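Local coordinates for nudix Hydrolase, RenU (PDB 6UUF), which probably hydrolyses nucleotide-type substrates such as NADH with the help of magnesium, as a member of the Nudix hydrolase family, at residues 36-48 with 124-137. The protein carries 3 engineered substitutions. Residues are numbered along the deposited sequence; the frame is centred on the assembly and turned at random.
Sequences AAAVLLQHRAPWS and RESAELRWVLEDQV
Trp131 turns its indole beside its own backbone N (chi1 -75°), which carries the ring back across the neighbouring strand and lays it against Leu40. Leu40 CB sits over one face of the six-membered ring of Trp131, 3.8 Å from its centroid and 8° off the normal, a CH-pi contact; the backbone carbonyl of Ala38 lies at the ring edge. The indole NE1 is bound to the carbonyl of Leu118, which helps fix the ring's rotation. Gln42, with CG anti to the backbone N and the chain extended beyond, reaches over to Ser126: Gln42 NE2 to Ser126 OG measures 2.9 Å, nearly straight at 163° and within the amide plane. The same NE2 makes a weak bond to Glu125 OE1. Glu125 OE2 lies 3.6 Å from Arg44 NH1 but well out of the guanidinium plane, so that salt bridge is one of charge alone.

Leu40, Gln42 and Arg44 lie on strand 37-44 and Trp131 on the antiparallel strand 128-133 of the Nudix fold's mixed sheet, the two axes 4.2 Å apart at closest approach; Glu125 and Ser126 come before the corner at Ala127. Paired backbone bonds at Val39 with Val132 and at Leu41 with Arg130 set the register, and strand 37-44 also bonds to strand 23-31 through Ala38 and Leu40.

On the sheet face bearing Val39 and Leu41, Val137 lies against both. Val137 CG2 meets Val39 CG2 at 3.4 Å, tighter than usual for two carbons, and also touches Leu41 CD1; Phe146 and Trp150 of helix 144-158 pack against Val137. Further along this face, within strand 128-133, Arg130 and Glu128 form a side-on salt bridge, Arg130 NE 2.9 Å from Glu128 OE2, with NH2 on OE1.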
loop_
_atom_site.group_PDB
_atom_site.type_symbol
_atom_site.label_atom_id
_atom_site.label_comp_id
_atom_site.label_asym_id
_atom_site.label_seq_id
_atom_site.Cartn_x
_atom_site.Cartn_y
_atom_site.Cartn_z
ATOM N N ALA A 36 -8.359 19.119 3.264
ATOM C CA ALA A 36 -7.115 18.492 2.805
ATOM C C ALA A 36 -7.208 16.956 2.817
ATOM O O ALA A 36 -8.063 16.343 3.493
ATOM C CB ALA A 36 -5.948 18.952 3.670
ATOM N N ALA A 37 -6.287 16.348 2.098
ATOM C CA ALA A 37 -6.271 14.922 1.930
ATOM C C ALA A 37 -5.467 14.184 3.033
ATOM O O ALA A 37 -4.330 14.540 3.305
ATOM C CB ALA A 37 -5.694 14.612 0.576
ATOM N N ALA A 38 -6.058 13.146 3.630
ATOM C CA ALA A 38 -5.298 12.192 4.431
ATOM C C ALA A 38 -5.116 10.837 3.751
ATOM O O ALA A 38 -5.907 10.451 2.925
ATOM C CB ALA A 38 -5.941 11.997 5.803
ATOM N N VAL A 39 -4.071 10.105 4.142
ATOM C CA VAL A 39 -3.881 8.732 3.701
ATOM C C VAL A 39 -3.801 7.771 4.888
ATOM O O VAL A 39 -3.379 8.125 5.995
ATOM C CB VAL A 39 -2.668 8.581 2.729
ATOM C CG1 VAL A 39 -2.824 9.540 1.548
ATOM C CG2 VAL A 39 -1.365 8.856 3.409
ATOM N N LEU A 40 -4.216 6.535 4.660
ATOM C CA LEU A 40 -4.314 5.576 5.741
ATOM C C LEU A 40 -3.034 4.815 5.795
ATOM O O LEU A 40 -2.713 4.136 4.851
ATOM C CB LEU A 40 -5.494 4.635 5.529
ATOM C CG LEU A 40 -5.557 3.520 6.568
ATOM C CD1 LEU A 40 -5.860 4.130 7.921
ATOM C CD2 LEU A 40 -6.590 2.486 6.199
ATOM N N LEU A 41 -2.290 4.892 6.891
ATOM C CA LEU A 41 -1.062 4.126 6.964
ATOM C C LEU A 41 -1.122 3.114 8.083
ATOM O O LEU A 41 -1.834 3.288 9.076
ATOM C CB LEU A 41 0.177 5.003 7.147
ATOM C CG LEU A 41 0.379 6.106 6.126
ATOM C CD1 LEU A 41 1.572 7.003 6.468
ATOM C CD2 LEU A 41 0.553 5.475 4.783
ATOM N N GLN A 42 -0.303 2.099 7.895
ATOM C CA GLN A 42 -0.161 0.998 8.797
ATOM C C GLN A 42 1.217 1.045 9.465
ATOM O O GLN A 42 2.241 1.145 8.782
ATOM C CB GLN A 42 -0.309 -0.301 8.025
ATOM C CG GLN A 42 -0.410 -1.523 8.912
ATOM C CD GLN A 42 -0.290 -2.784 8.105
ATOM O OE1 GLN A 42 0.635 -2.927 7.305
ATOM N NE2 GLN A 42 -1.206 -3.716 8.323
ATOM N N HIS A 43 1.197 1.000 10.801
ATOM C CA HIS A 43 2.404 0.892 11.615
ATOM C C HIS A 43 2.723 -0.587 11.777
ATOM O O HIS A 43 1.897 -1.358 12.285
ATOM C CB HIS A 43 2.166 1.497 12.972
ATOM C CG HIS A 43 3.404 1.599 13.808
ATOM N ND1 HIS A 43 4.570 2.174 13.350
ATOM C CD2 HIS A 43 3.653 1.214 15.084
ATOM C CE1 HIS A 43 5.485 2.136 14.305
ATOM N NE2 HIS A 43 4.954 1.559 15.366
ATOM N N ARG A 44 3.916 -0.987 11.376
ATOM C CA ARG A 44 4.190 -2.402 11.241
ATOM C C ARG A 44 4.596 -2.919 12.635
ATOM O O ARG A 44 5.458 -2.319 13.302
ATOM C CB ARG A 44 5.266 -2.640 10.174
ATOM C CG ARG A 44 5.061 -1.850 8.859
ATOM C CD ARG A 44 4.150 -2.488 7.841
ATOM N NE ARG A 44 4.947 -2.976 6.715
ATOM C CZ ARG A 44 5.379 -4.226 6.539
ATOM N NH1 ARG A 44 5.095 -5.205 7.415
ATOM N NH2 ARG A 44 6.115 -4.503 5.460
ATOM N N ALA A 45 3.924 -3.973 13.103
ATOM C CA ALA A 45 4.285 -4.603 14.395
ATOM C C ALA A 45 5.744 -5.097 14.312
ATOM O O ALA A 45 6.083 -5.699 13.306
ATOM C CB ALA A 45 3.337 -5.762 14.703
ATOM N N PRO A 46 6.612 -4.802 15.318
ATOM C CA PRO A 46 8.018 -5.327 15.391
ATOM C C PRO A 46 8.304 -6.782 14.949
ATOM O O PRO A 46 9.338 -7.021 14.300
ATOM C CB PRO A 46 8.382 -5.111 16.867
ATOM C CG PRO A 46 7.703 -3.792 17.154
ATOM C CD PRO A 46 6.419 -3.748 16.337
ATOM N N TRP A 47 7.385 -7.716 15.259
ATOM C CA TRP A 47 7.503 -9.105 14.768
ATOM C C TRP A 47 7.333 -9.309 13.259
ATOM O O TRP A 47 7.680 -10.375 12.780
ATOM C CB TRP A 47 6.585 -10.092 15.517
ATOM C CG TRP A 47 5.102 -9.808 15.548
ATOM C CD1 TRP A 47 4.403 -9.330 16.616
ATOM C CD2 TRP A 47 4.131 -10.044 14.503
ATOM N NE1 TRP A 47 3.070 -9.222 16.302
ATOM C CE2 TRP A 47 2.868 -9.649 15.016
ATOM C CE3 TRP A 47 4.206 -10.527 13.186
ATOM C CZ2 TRP A 47 1.668 -9.721 14.255
ATOM C CZ3 TRP A 47 3.001 -10.601 12.412
ATOM C CH2 TRP A 47 1.750 -10.206 12.969
ATOM N N SER A 48 6.769 -8.329 12.530
ATOM C CA SER A 48 6.609 -8.407 11.061
ATOM C C SER A 48 7.772 -7.729 10.316
ATOM O O SER A 48 8.623 -7.026 10.934
ATOM C CB SER A 48 5.255 -7.814 10.605
ATOM O OG SER A 48 5.235 -6.385 10.640
ATOM N N ARG A 124 -4.038 -8.730 12.159
ATOM C CA ARG A 124 -2.796 -9.119 11.487
ATOM C C ARG A 124 -1.596 -8.305 12.052
ATOM O O ARG A 124 -1.464 -8.212 13.286
ATOM C CB ARG A 124 -2.957 -9.006 9.952
ATOM C CG ARG A 124 -3.981 -9.970 9.347
ATOM C CD ARG A 124 -3.302 -11.225 8.816
ATOM N NE ARG A 124 -4.208 -12.108 8.083
ATOM C CZ ARG A 124 -3.827 -13.168 7.358
ATOM N NH1 ARG A 124 -2.540 -13.509 7.247
ATOM N NH2 ARG A 124 -4.745 -13.898 6.728
ATOM N N GLU A 125 -0.779 -7.675 11.192
ATOM C CA GLU A 125 0.404 -6.901 11.649
ATOM C C GLU A 125 0.084 -5.410 11.951
ATOM O O GLU A 125 1.005 -4.591 12.158
ATOM C CB GLU A 125 1.644 -7.022 10.709
ATOM C CG GLU A 125 1.479 -7.727 9.379
ATOM C CD GLU A 125 0.884 -6.847 8.303
ATOM O OE1 GLU A 125 -0.335 -6.974 8.044
ATOM O OE2 GLU A 125 1.652 -6.050 7.717
ATOM N N SER A 126 -1.210 -5.066 11.980
ATOM C CA SER A 126 -1.647 -3.702 12.274
ATOM C C SER A 126 -1.475 -3.465 13.760
ATOM O O SER A 126 -2.314 -3.880 14.585
ATOM C CB SER A 126 -3.097 -3.472 11.826
ATOM O OG SER A 126 -3.220 -3.746 10.434
ATOM N N ALA A 127 -0.323 -2.876 14.076
ATOM C CA ALA A 127 -0.029 -2.414 15.419
ATOM C C ALA A 127 -0.863 -1.159 15.644
ATOM O O ALA A 127 -1.460 -0.969 16.710
ATOM C CB ALA A 127 1.458 -2.107 15.579
ATOM N N GLU A 128 -0.884 -0.316 14.615
ATOM C CA GLU A 128 -1.814 0.781 14.519
ATOM C C GLU A 128 -2.090 1.050 13.012
ATOM O O GLU A 128 -1.306 0.695 12.108
ATOM C CB GLU A 128 -1.253 2.022 15.268
ATOM C CG GLU A 128 -2.273 3.130 15.572
ATOM C CD GLU A 128 -1.647 4.503 15.837
ATOM O OE1 GLU A 128 -0.485 4.579 16.294
ATOM O OE2 GLU A 128 -2.332 5.521 15.591
ATOM N N LEU A 129 -3.266 1.582 12.770
ATOM C CA LEU A 129 -3.603 2.245 11.533
ATOM C C LEU A 129 -3.935 3.677 11.872
ATOM O O LEU A 129 -4.629 3.957 12.854
ATOM C CB LEU A 129 -4.804 1.599 10.913
ATOM C CG LEU A 129 -4.517 0.212 10.390
ATOM C CD1 LEU A 129 -5.782 -0.625 10.550
ATOM C CD2 LEU A 129 -4.025 0.341 8.951
ATOM N N ARG A 130 -3.457 4.585 11.033
ATOM C CA ARG A 130 -3.648 5.976 11.285
ATOM C C ARG A 130 -3.815 6.763 9.978
ATOM O O ARG A 130 -3.071 6.569 8.983
ATOM C CB ARG A 130 -2.443 6.479 12.067
ATOM C CG ARG A 130 -2.747 7.741 12.841
ATOM C CD ARG A 130 -1.455 8.402 13.270
ATOM N NE ARG A 130 -0.864 7.791 14.466
ATOM C CZ ARG A 130 0.354 8.072 14.948
ATOM N NH1 ARG A 130 1.193 8.947 14.337
ATOM N NH2 ARG A 130 0.735 7.466 16.053
ATOM N N TRP A 131 -4.822 7.625 9.995
ATOM C CA TRP A 131 -5.032 8.570 8.941
ATOM C C TRP A 131 -4.012 9.657 9.124
ATOM O O TRP A 131 -3.890 10.193 10.222
ATOM C CB TRP A 131 -6.448 9.099 9.007
ATOM C CG TRP A 131 -7.439 8.110 8.507
ATOM C CD1 TRP A 131 -8.281 7.320 9.256
ATOM C CD2 TRP A 131 -7.687 7.785 7.144
ATOM N NE1 TRP A 131 -9.042 6.541 8.430
ATOM C CE2 TRP A 131 -8.712 6.797 7.133
ATOM C CE3 TRP A 131 -7.149 8.241 5.915
ATOM C CZ2 TRP A 131 -9.207 6.237 5.945
ATOM C CZ3 TRP A 131 -7.645 7.711 4.734
ATOM C CH2 TRP A 131 -8.674 6.710 4.752
ATOM N N VAL A 132 -3.254 9.960 8.079
ATOM C CA VAL A 132 -2.116 10.917 8.181
ATOM C C VAL A 132 -2.244 11.928 7.056
ATOM O O VAL A 132 -2.383 11.565 5.903
ATOM C CB VAL A 132 -0.769 10.201 8.056
ATOM C CG1 VAL A 132 0.420 11.171 8.029
ATOM C CG2 VAL A 132 -0.614 9.212 9.204
ATOM N N LEU A 133 -2.238 13.205 7.374
ATOM C CA LEU A 133 -2.267 14.217 6.312
ATOM C C LEU A 133 -1.133 13.941 5.318
ATOM O O LEU A 133 -0.034 13.634 5.742
ATOM C CB LEU A 133 -2.166 15.629 6.879
ATOM C CG LEU A 133 -3.432 16.088 7.606
ATOM C CD1 LEU A 133 -3.165 17.349 8.424
ATOM C CD2 LEU A 133 -4.572 16.312 6.642
ATOM N N GLU A 134 -1.452 13.987 4.019
ATOM C CA GLU A 134 -0.479 13.791 2.962
ATOM C C GLU A 134 0.828 14.547 3.132
ATOM O O GLU A 134 1.892 13.991 2.920
ATOM C CB GLU A 134 -1.069 14.229 1.624
ATOM C CG GLU A 134 -1.957 13.231 0.945
ATOM C CD GLU A 134 -2.185 13.589 -0.527
ATOM O OE1 GLU A 134 -2.771 14.687 -0.771
ATOM O OE2 GLU A 134 -1.755 12.793 -1.422
ATOM N N ASP A 135 0.741 15.815 3.515
ATOM C CA ASP A 135 1.935 16.655 3.794
ATOM C C ASP A 135 2.759 16.187 4.983
ATOM O O ASP A 135 3.925 16.598 5.134
ATOM C CB ASP A 135 1.524 18.122 4.066
ATOM C CG ASP A 135 1.034 18.847 2.809
ATOM O OD1 ASP A 135 1.642 18.712 1.726
ATOM O OD2 ASP A 135 0.031 19.585 2.907
ATOM N N GLN A 136 2.148 15.389 5.867
ATOM C CA GLN A 136 2.839 14.902 7.071
ATOM C C GLN A 136 3.319 13.459 6.998
ATOM O O GLN A 136 4.036 13.013 7.903
ATOM C CB GLN A 136 1.952 15.116 8.288
ATOM C CG GLN A 136 1.655 16.600 8.468
ATOM C CD GLN A 136 1.257 16.941 9.862
ATOM O OE1 GLN A 136 1.928 17.766 10.493
ATOM N NE2 GLN A 136 0.185 16.284 10.386
ATOM N N VAL A 137 2.993 12.747 5.909
ATOM C CA VAL A 137 3.430 11.352 5.750
ATOM C C VAL A 137 4.950 11.201 5.888
ATOM O O VAL A 137 5.411 10.333 6.624
ATOM C CB VAL A 137 2.921 10.746 4.403
ATOM C CG1 VAL A 137 3.664 9.454 4.040
ATOM C CG2 VAL A 137 1.415 10.503 4.502
#